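Local coordinates for protein putative cytidylyltransferase (Burkholderia pseudomallei, PDB 5X9Q) that probably catalyses transfer of the adenylyl group of ATP to D-glycero-beta-D-manno-heptose 1-phosphate, giving ADP-heptose and diphosphate, at residues 45-50 with 85-90. Sequence-based numbering, arbitrary orientation.
Sequences FDILHR and RPINVQ
D46 and P86 bring two irregular backbone segments together, with their CA atoms 5.8 Å apart, and the D46 carboxylate reaches the backbone at I87 and N88, where two bonds hold it. Its CG stands anti to the backbone N (chi1 -153°), which carries the carboxylate out to the 86-88 backbone. There D46 OD2 accepts a hydrogen bond from I87 N at 2.9 Å, through its syn lone pair (N-H...O angle 150°). D46 OD1 receives a weak, more bent bond from N88 N, 3.2 Å away, so two consecutive amides address one carboxylate, an arrangement that would limit its rotation. The P86 ring crosses the acid at about a right angle, its CB 3.5 Å from D46 OD2. The main chain of D46 is gripped as well: N88 ND2 donates to D46 O at 3.2 Å in a fairly straight bond (163°), with the acceptor almost in the plane of the N88 amide.

In the fold, 45-50 lies in the loop that follows strand 38-43 of the parallel sheet and reaches the first residue of helix 50-62. It carries H49, which stacks on H52 in the HxGH motif of the nucleotidyltransferase superfamily, a signature associated with nucleotide binding. The partner segment leads into helix 90-98, with V89 at its N-cap position, and R93 of that helix touches both D46 and P86.

Beside the polar pairs, I47 CD1 meets I87 CD1 at 3.9 Å, a small apolar contact between obliquely crossing side chains. R169 and K166 of the second subunit pack on I47 and I87, respectively.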
ATOM      1  N   PHE A  45      10.495  -4.293  -5.764  1.00 25.49           N
ATOM      2  CA  PHE A  45       9.576  -3.652  -4.847  1.00 29.86           C
ATOM      3  C   PHE A  45      10.096  -3.741  -3.409  1.00 30.32           C
ATOM      4  O   PHE A  45       9.337  -4.132  -2.513  1.00 28.33           O
ATOM      5  CB  PHE A  45       8.185  -4.285  -4.961  1.00 25.05           C
ATOM      6  CG  PHE A  45       7.560  -4.139  -6.326  1.00 27.69           C
ATOM      7  CD1 PHE A  45       7.009  -2.939  -6.725  1.00 28.11           C
ATOM      8  CD2 PHE A  45       7.501  -5.208  -7.193  1.00 23.06           C
ATOM      9  CE1 PHE A  45       6.424  -2.799  -7.976  1.00 28.56           C
ATOM     10  CE2 PHE A  45       6.908  -5.077  -8.444  1.00 29.14           C
ATOM     11  CZ  PHE A  45       6.377  -3.871  -8.833  1.00 31.05           C
ATOM     12  N   ASP A  46      11.371  -3.370  -3.203  1.00 30.82           N
ATOM     13  CA  ASP A  46      12.025  -3.428  -1.877  1.00 31.14           C
ATOM     14  C   ASP A  46      11.311  -2.533  -0.877  1.00 29.92           C
ATOM     15  O   ASP A  46      10.859  -2.994   0.164  1.00 34.38           O
ATOM     16  CB  ASP A  46      13.504  -3.017  -1.948  1.00 35.27           C
ATOM     17  CG  ASP A  46      14.360  -3.666  -0.832  1.00 44.36           C
ATOM     18  OD1 ASP A  46      13.798  -4.400   0.016  1.00 42.69           O
ATOM     19  OD2 ASP A  46      15.585  -3.388  -0.751  1.00 46.74           O
ATOM     20  N   ILE A  47      11.248  -1.243  -1.192  1.00 36.31           N
ATOM     21  CA  ILE A  47      10.468  -0.267  -0.428  1.00 36.54           C
ATOM     22  C   ILE A  47       9.425   0.355  -1.333  1.00 36.00           C
ATOM     23  O   ILE A  47       9.778   0.971  -2.337  1.00 39.51           O
ATOM     24  CB  ILE A  47      11.338   0.854   0.172  1.00 34.02           C
ATOM     25  CG1 ILE A  47      12.273   0.274   1.222  1.00 42.55           C
ATOM     26  CG2 ILE A  47      10.479   1.885   0.877  1.00 35.73           C
ATOM     27  CD1 ILE A  47      13.321   1.248   1.655  1.00 56.57           C
ATOM     28  N   LEU A  48       8.145   0.168  -1.001  1.00 38.04           N
ATOM     29  CA  LEU A  48       7.072   0.741  -1.806  1.00 36.75           C
ATOM     30  C   LEU A  48       7.078   2.239  -1.677  1.00 38.72           C
ATOM     31  O   LEU A  48       7.154   2.772  -0.568  1.00 38.08           O
ATOM     32  CB  LEU A  48       5.700   0.208  -1.396  1.00 39.94           C
ATOM     33  CG  LEU A  48       5.209  -1.132  -1.919  1.00 39.35           C
ATOM     34  CD1 LEU A  48       3.799  -1.355  -1.436  1.00 37.27           C
ATOM     35  CD2 LEU A  48       5.203  -1.080  -3.415  1.00 34.83           C
ATOM     36  N   HIS A  49       6.950   2.918  -2.809  1.00 33.41           N
ATOM     37  CA  HIS A  49       6.757   4.351  -2.793  1.00 33.28           C
ATOM     38  C   HIS A  49       5.561   4.674  -3.676  1.00 37.14           C
ATOM     39  O   HIS A  49       4.968   3.778  -4.282  1.00 34.13           O
ATOM     40  CB  HIS A  49       8.008   5.091  -3.269  1.00 29.76           C
ATOM     41  CG  HIS A  49       8.512   4.633  -4.598  1.00 39.98           C
ATOM     42  ND1 HIS A  49       7.856   4.915  -5.782  1.00 42.74           N
ATOM     43  CD2 HIS A  49       9.649   3.983  -4.947  1.00 42.70           C
ATOM     44  CE1 HIS A  49       8.537   4.406  -6.793  1.00 43.44           C
ATOM     45  NE2 HIS A  49       9.630   3.834  -6.314  1.00 43.79           N
ATOM     46  N   ARG A  50       5.212   5.951  -3.743  1.00 34.60           N
ATOM     47  CA  ARG A  50       4.003   6.375  -4.426  1.00 38.89           C
ATOM     48  C   ARG A  50       4.002   6.076  -5.929  1.00 37.47           C
ATOM     49  O   ARG A  50       2.947   5.831  -6.514  1.00 37.01           O
ATOM     50  CB  ARG A  50       3.781   7.865  -4.184  1.00 41.96           C
ATOM     51  CG  ARG A  50       2.457   8.353  -4.693  1.00 35.79           C
ATOM     52  CD  ARG A  50       2.305   9.824  -4.469  1.00 39.49           C
ATOM     53  NE  ARG A  50       0.950  10.235  -4.786  1.00 54.89           N
ATOM     54  CZ  ARG A  50       0.405  11.376  -4.388  1.00 56.95           C
ATOM     55  NH1 ARG A  50       1.115  12.230  -3.655  1.00 49.05           N
ATOM     56  NH2 ARG A  50      -0.846  11.661  -4.730  1.00 61.64           N
ATOM     57  N   ARG A  85      21.368  -6.420  -2.783  1.00 84.68           N
ATOM     58  CA  ARG A  85      20.743  -7.044  -1.626  1.00 72.87           C
ATOM     59  C   ARG A  85      19.624  -6.155  -1.088  1.00 67.27           C
ATOM     60  O   ARG A  85      19.866  -5.081  -0.538  1.00 64.13           O
ATOM     61  CB  ARG A  85      21.778  -7.306  -0.533  1.00 73.09           C
ATOM     62  CG  ARG A  85      22.736  -8.445  -0.844  1.00 85.12           C
ATOM     63  CD  ARG A  85      23.289  -9.067   0.426  1.00 86.46           C
ATOM     64  NE  ARG A  85      22.507 -10.226   0.854  1.00 91.23           N
ATOM     65  CZ  ARG A  85      22.814 -10.991   1.896  1.00 91.94           C
ATOM     66  NH1 ARG A  85      22.046 -12.024   2.212  1.00 90.90           N
ATOM     67  NH2 ARG A  85      23.891 -10.723   2.623  1.00 88.94           N
ATOM     68  N   PRO A  86      18.402  -6.638  -1.295  1.00 55.06           N
ATOM     69  CA  PRO A  86      17.192  -5.954  -0.849  1.00 50.72           C
ATOM     70  C   PRO A  86      17.119  -6.091   0.656  1.00 42.11           C
ATOM     71  O   PRO A  86      17.462  -7.140   1.201  1.00 44.46           O
ATOM     72  CB  PRO A  86      16.075  -6.760  -1.509  1.00 47.38           C
ATOM     73  CG  PRO A  86      16.642  -8.130  -1.649  1.00 44.52           C
ATOM     74  CD  PRO A  86      18.107  -7.939  -1.920  1.00 45.80           C
ATOM     75  N   ILE A  87      16.683  -5.035   1.320  1.00 40.84           N
ATOM     76  CA  ILE A  87      16.597  -5.042   2.792  1.00 40.06           C
ATOM     77  C   ILE A  87      15.421  -5.817   3.391  1.00 43.04           C
ATOM     78  O   ILE A  87      15.329  -5.994   4.606  1.00 44.15           O
ATOM     79  CB  ILE A  87      16.575  -3.606   3.353  1.00 42.48           C
ATOM     80  CG1 ILE A  87      15.270  -2.904   2.974  1.00 53.17           C
ATOM     81  CG2 ILE A  87      17.775  -2.818   2.850  1.00 49.82           C
ATOM     82  CD1 ILE A  87      15.011  -1.633   3.753  1.00 64.02           C
ATOM     83  N   ASN A  88      14.532  -6.268   2.521  1.00 40.67           N
ATOM     84  CA  ASN A  88      13.364  -7.004   2.868  1.00 35.54           C
ATOM     85  C   ASN A  88      13.472  -8.263   2.107  1.00 35.24           C
ATOM     86  O   ASN A  88      13.913  -8.302   0.958  1.00 37.80           O
ATOM     87  CB  ASN A  88      12.104  -6.244   2.457  1.00 37.22           C
ATOM     88  CG  ASN A  88      11.615  -5.298   3.537  1.00 35.67           C
ATOM     89  OD1 ASN A  88      11.571  -5.654   4.716  1.00 34.81           O
ATOM     90  ND2 ASN A  88      11.244  -4.088   3.141  1.00 35.50           N
ATOM     91  N   VAL A  89      13.088  -9.334   2.794  1.00 32.30           N
ATOM     92  CA  VAL A  89      13.121 -10.672   2.245  1.00 34.55           C
ATOM     93  C   VAL A  89      11.946 -10.817   1.300  1.00 38.76           C
ATOM     94  O   VAL A  89      10.900 -10.196   1.483  1.00 37.59           O
ATOM     95  CB  VAL A  89      13.068 -11.741   3.353  1.00 36.03           C
ATOM     96  CG1 VAL A  89      14.334 -11.694   4.195  1.00 36.84           C
ATOM     97  CG2 VAL A  89      11.834 -11.544   4.221  1.00 35.94           C
ATOM     98  N   GLN A  90      12.134 -11.640   0.282  1.00 33.66           N
ATOM     99  CA  GLN A  90      11.105 -11.870  -0.714  1.00 37.27           C
ATOM    100  C   GLN A  90       9.683 -12.132  -0.242  1.00 35.53           C
ATOM    101  O   GLN A  90       8.735 -11.890  -0.991  1.00 36.68           O
ATOM    102  CB  GLN A  90      11.430 -13.100  -1.555  1.00 32.04           C
ATOM    103  CG  GLN A  90      10.657 -13.182  -2.863  1.00 36.42           C
ATOM    104  CD  GLN A  90      10.802 -14.544  -3.512  1.00 41.62           C
ATOM    105  OE1 GLN A  90      11.665 -15.338  -3.124  1.00 47.33           O
ATOM    106  NE2 GLN A  90      10.002 -14.803  -4.537  1.00 34.44           N
TER